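Ribose-phosphate pyrophosphokinase (Mycobacterium smegmatis, PDB 5MP7) probably makes the central metabolite phosphoribosyl pyrophosphate by transferring the pyrophosphoryl group of ATP to ribose 5-phosphate, with magnesium as cofactor. Local coordinates at residues P21-V33 with L299-A311. Numbering follows the deposited sequence.
Sequences PELADQVAKELDV and LSIAPLLANTIRA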
loop_
_atom_site.group_PDB
_atom_site.type_symbol
_atom_site.label_atom_id
_atom_site.label_comp_id
_atom_site.label_asym_id
_atom_site.label_seq_id
_atom_site.Cartn_x
_atom_site.Cartn_y
_atom_site.Cartn_z
ATOM N N PRO A 21 16.924 -20.070 49.770
ATOM C CA PRO A 21 15.805 -20.560 50.596
ATOM C C PRO A 21 16.112 -21.739 51.559
ATOM O O PRO A 21 15.527 -21.790 52.646
ATOM C CB PRO A 21 14.719 -20.928 49.560
ATOM C CG PRO A 21 15.414 -20.987 48.221
ATOM C CD PRO A 21 16.667 -20.181 48.315
ATOM N N GLU A 22 17.000 -22.655 51.195
ATOM C CA GLU A 22 17.380 -23.745 52.109
ATOM C C GLU A 22 18.026 -23.235 53.379
ATOM O O GLU A 22 17.754 -23.746 54.469
ATOM C CB GLU A 22 18.302 -24.784 51.413
ATOM C CG GLU A 22 17.541 -25.713 50.382
ATOM C CD GLU A 22 18.459 -26.512 49.445
ATOM O OE1 GLU A 22 19.674 -26.631 49.736
ATOM O OE2 GLU A 22 17.970 -27.036 48.406
ATOM N N LEU A 23 18.895 -22.235 53.263
ATOM C CA LEU A 23 19.563 -21.715 54.446
ATOM C C LEU A 23 18.539 -21.066 55.355
ATOM O O LEU A 23 18.587 -21.264 56.571
ATOM C CB LEU A 23 20.646 -20.710 54.108
ATOM C CG LEU A 23 21.445 -20.127 55.276
ATOM C CD1 LEU A 23 22.146 -21.207 56.101
ATOM C CD2 LEU A 23 22.470 -19.164 54.713
ATOM N N ALA A 24 17.643 -20.277 54.765
ATOM C CA ALA A 24 16.611 -19.579 55.544
ATOM C C ALA A 24 15.728 -20.546 56.316
ATOM O O ALA A 24 15.410 -20.334 57.474
ATOM C CB ALA A 24 15.757 -18.682 54.634
ATOM N N ASP A 25 15.340 -21.617 55.647
ATOM C CA ASP A 25 14.545 -22.665 56.260
ATOM C C ASP A 25 15.304 -23.371 57.371
ATOM O O ASP A 25 14.708 -23.626 58.403
ATOM C CB ASP A 25 14.108 -23.622 55.160
ATOM C CG ASP A 25 13.603 -24.936 55.676
ATOM O OD1 ASP A 25 12.400 -25.010 56.050
ATOM O OD2 ASP A 25 14.438 -25.904 55.694
ATOM N N GLN A 26 16.591 -23.681 57.171
ATOM C CA GLN A 26 17.408 -24.314 58.229
ATOM C C GLN A 26 17.565 -23.418 59.455
ATOM O O GLN A 26 17.459 -23.893 60.572
ATOM C CB GLN A 26 18.804 -24.673 57.751
ATOM C CG GLN A 26 18.899 -25.891 56.838
ATOM C CD GLN A 26 20.249 -26.021 56.129
ATOM O OE1 GLN A 26 21.255 -25.410 56.499
ATOM N NE2 GLN A 26 20.264 -26.822 55.087
ATOM N N VAL A 27 17.754 -22.111 59.251
ATOM C CA VAL A 27 17.911 -21.188 60.352
ATOM C C VAL A 27 16.607 -21.035 61.130
ATOM O O VAL A 27 16.611 -21.035 62.344
ATOM C CB VAL A 27 18.353 -19.815 59.854
ATOM C CG1 VAL A 27 18.214 -18.775 60.959
ATOM C CG2 VAL A 27 19.800 -19.843 59.406
ATOM N N ALA A 28 15.504 -20.887 60.402
ATOM C CA ALA A 28 14.169 -20.813 60.973
ATOM C C ALA A 28 13.837 -22.017 61.837
ATOM O O ALA A 28 13.288 -21.860 62.915
ATOM C CB ALA A 28 13.129 -20.680 59.866
ATOM N N LYS A 29 14.164 -23.212 61.356
ATOM C CA LYS A 29 13.965 -24.429 62.140
ATOM C C LYS A 29 14.747 -24.453 63.404
ATOM O O LYS A 29 14.209 -24.828 64.409
ATOM C CB LYS A 29 14.302 -25.660 61.335
ATOM C CG LYS A 29 13.087 -26.220 60.622
ATOM C CD LYS A 29 13.410 -26.656 59.186
ATOM C CE LYS A 29 12.371 -27.679 58.745
ATOM N NZ LYS A 29 12.462 -28.311 57.392
ATOM N N GLU A 30 16.008 -24.044 63.373
ATOM C CA GLU A 30 16.860 -24.003 64.603
ATOM C C GLU A 30 16.323 -23.049 65.658
ATOM O O GLU A 30 16.437 -23.329 66.849
ATOM C CB GLU A 30 18.298 -23.599 64.278
ATOM C CG GLU A 30 18.987 -24.575 63.314
ATOM C CD GLU A 30 19.399 -25.884 63.997
ATOM O OE1 GLU A 30 18.902 -26.145 65.134
ATOM O OE2 GLU A 30 20.229 -26.644 63.399
ATOM N N LEU A 31 15.754 -21.931 65.209
ATOM C CA LEU A 31 15.194 -20.916 66.100
ATOM C C LEU A 31 13.774 -21.194 66.509
ATOM O O LEU A 31 13.307 -20.579 67.453
ATOM C CB LEU A 31 15.178 -19.555 65.417
ATOM C CG LEU A 31 16.515 -18.882 65.210
ATOM C CD1 LEU A 31 16.316 -17.725 64.252
ATOM C CD2 LEU A 31 17.089 -18.400 66.523
ATOM N N ASP A 32 13.087 -22.085 65.782
ATOM C CA ASP A 32 11.661 -22.368 65.976
ATOM C C ASP A 32 10.787 -21.153 65.717
ATOM O O ASP A 32 9.843 -20.861 66.454
ATOM C CB ASP A 32 11.383 -22.937 67.389
ATOM C CG ASP A 32 9.960 -23.502 67.534
ATOM O OD1 ASP A 32 9.527 -24.270 66.629
ATOM O OD2 ASP A 32 9.280 -23.182 68.552
ATOM N N VAL A 33 11.137 -20.411 64.694
ATOM C CA VAL A 33 10.398 -19.207 64.334
ATOM C C VAL A 33 10.147 -19.288 62.858
ATOM O O VAL A 33 11.070 -19.557 62.120
ATOM C CB VAL A 33 11.233 -17.938 64.630
ATOM C CG1 VAL A 33 10.591 -16.693 64.046
ATOM C CG2 VAL A 33 11.403 -17.759 66.136
ATOM N N LEU A 299 29.012 -28.467 54.779
ATOM C CA LEU A 299 28.602 -28.429 56.192
ATOM C C LEU A 299 27.679 -27.263 56.378
ATOM O O LEU A 299 27.808 -26.265 55.672
ATOM C CB LEU A 299 29.794 -28.294 57.103
ATOM C CG LEU A 299 30.901 -29.330 56.881
ATOM C CD1 LEU A 299 32.110 -28.926 57.712
ATOM C CD2 LEU A 299 30.464 -30.761 57.241
ATOM N N SER A 300 26.723 -27.382 57.286
ATOM C CA SER A 300 25.758 -26.335 57.467
ATOM C C SER A 300 26.299 -25.225 58.362
ATOM O O SER A 300 26.821 -25.509 59.413
ATOM C CB SER A 300 24.470 -26.868 58.098
ATOM O OG SER A 300 23.459 -25.847 58.028
ATOM N N ILE A 301 26.111 -23.985 57.945
ATOM C CA ILE A 301 26.385 -22.823 58.777
ATOM C C ILE A 301 25.164 -22.413 59.642
ATOM O O ILE A 301 25.256 -21.480 60.419
ATOM C CB ILE A 301 26.857 -21.636 57.888
ATOM C CG1 ILE A 301 27.787 -20.735 58.672
ATOM C CG2 ILE A 301 25.712 -20.834 57.273
ATOM C CD1 ILE A 301 29.210 -21.252 58.661
ATOM N N ALA A 302 24.036 -23.093 59.495
ATOM C CA ALA A 302 22.822 -22.683 60.143
ATOM C C ALA A 302 22.899 -22.645 61.651
ATOM O O ALA A 302 22.384 -21.687 62.249
ATOM C CB ALA A 302 21.649 -23.527 59.698
ATOM N N PRO A 303 23.469 -23.681 62.292
ATOM C CA PRO A 303 23.489 -23.645 63.773
ATOM C C PRO A 303 24.272 -22.441 64.318
ATOM O O PRO A 303 23.861 -21.833 65.304
ATOM C CB PRO A 303 24.164 -24.943 64.149
ATOM C CG PRO A 303 23.900 -25.866 62.977
ATOM C CD PRO A 303 23.982 -24.968 61.775
ATOM N N LEU A 304 25.371 -22.090 63.645
ATOM C CA LEU A 304 26.174 -20.919 63.987
ATOM C C LEU A 304 25.368 -19.602 63.813
ATOM O O LEU A 304 25.394 -18.734 64.690
ATOM C CB LEU A 304 27.444 -20.897 63.138
ATOM C CG LEU A 304 28.476 -19.798 63.388
ATOM C CD1 LEU A 304 29.059 -19.878 64.811
ATOM C CD2 LEU A 304 29.596 -19.886 62.338
ATOM N N LEU A 305 24.675 -19.462 62.681
ATOM C CA LEU A 305 23.824 -18.330 62.480
ATOM C C LEU A 305 22.698 -18.259 63.509
ATOM O O LEU A 305 22.417 -17.183 64.007
ATOM C CB LEU A 305 23.246 -18.306 61.067
ATOM C CG LEU A 305 24.221 -17.870 59.980
ATOM C CD1 LEU A 305 23.485 -17.774 58.664
ATOM C CD2 LEU A 305 24.902 -16.536 60.273
ATOM N N ALA A 306 22.065 -19.384 63.838
ATOM C CA ALA A 306 20.971 -19.380 64.823
ATOM C C ALA A 306 21.462 -18.972 66.204
ATOM O O ALA A 306 20.791 -18.201 66.867
ATOM C CB ALA A 306 20.273 -20.722 64.879
ATOM N N ASN A 307 22.628 -19.451 66.619
ATOM C CA ASN A 307 23.212 -19.042 67.897
ATOM C C ASN A 307 23.545 -17.565 67.958
ATOM O O ASN A 307 23.332 -16.937 68.995
ATOM C CB ASN A 307 24.481 -19.796 68.224
ATOM C CG ASN A 307 24.233 -21.084 68.946
ATOM O OD1 ASN A 307 23.992 -21.088 70.142
ATOM N ND2 ASN A 307 24.318 -22.183 68.237
ATOM N N THR A 308 24.060 -17.013 66.864
ATOM C CA THR A 308 24.352 -15.591 66.814
ATOM C C THR A 308 23.093 -14.734 66.894
ATOM O O THR A 308 23.077 -13.745 67.614
ATOM C CB THR A 308 25.112 -15.210 65.533
ATOM O OG1 THR A 308 26.280 -16.013 65.425
ATOM C CG2 THR A 308 25.577 -13.778 65.590
ATOM N N ILE A 309 22.038 -15.109 66.168
ATOM C CA ILE A 309 20.750 -14.400 66.233
ATOM C C ILE A 309 20.180 -14.445 67.644
ATOM O O ILE A 309 19.709 -13.429 68.150
ATOM C CB ILE A 309 19.718 -14.981 65.243
ATOM C CG1 ILE A 309 20.189 -14.710 63.819
ATOM C CG2 ILE A 309 18.314 -14.416 65.438
ATOM C CD1 ILE A 309 19.323 -15.355 62.753
ATOM N N ARG A 310 20.265 -15.599 68.287
ATOM C CA ARG A 310 19.726 -15.760 69.618
ATOM C C ARG A 310 20.455 -14.850 70.608
ATOM O O ARG A 310 19.826 -14.183 71.431
ATOM C CB ARG A 310 19.833 -17.215 70.040
ATOM C CG ARG A 310 18.897 -17.684 71.132
ATOM C CD ARG A 310 18.481 -19.207 71.123
ATOM N NE ARG A 310 19.477 -20.325 71.034
ATOM C CZ ARG A 310 19.603 -21.264 70.081
ATOM N NH1 ARG A 310 18.847 -21.273 68.987
ATOM N NH2 ARG A 310 20.541 -22.198 70.204
ATOM N N ALA A 311 21.774 -14.795 70.513
ATOM C CA ALA A 311 22.571 -13.977 71.417
ATOM C C ALA A 311 22.359 -12.467 71.204
ATOM O O ALA A 311 22.300 -11.702 72.158
ATOM C CB ALA A 311 24.039 -14.303 71.247
#
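V27 and A302 bring the two backbones nearest, their CA atoms 5.1 Å apart. This is a helix-helix contact between the two PRTase-like halves of the chain. The axes of helix 21-31 and helix 302-311 cross at -54° and approach to 8.7 Å. Helix 302-314 follows strand 296-299, an outermost strand of the mixed sheet within this chain. Helix 21-31 rests on strand 12-16 through A24 and A28. The contact joins the first and last helices of the chain, away from the annotated sites. Small alanine side chains fit the close approach: A302 CB sits 3.6 Å from Q26 CB, and A306 CB meets E30 CB. V27 uses both branches. Its CG1, anti to the backbone N (chi1 167°), touches I309 CD1, while CG2 lies 4.1 Å from both A302 CB and L305 CB. L23 extends CD1 to I301 CG2. L31 crosses I309 at about a right angle. The L31 and R310 side chains slide past each other in opposite directions, with L31 CD2 4.2 Å from R310 NH1. The polar link lies at the helix start. S300 OG accepts the capping bond from A302 N and donates to Q26 OE1, which also accepts from N283 ND2. The hydroxyl approaches from above the Q26 carbonyl plane, with S300 OG 2.7 Å from Q26 OE1.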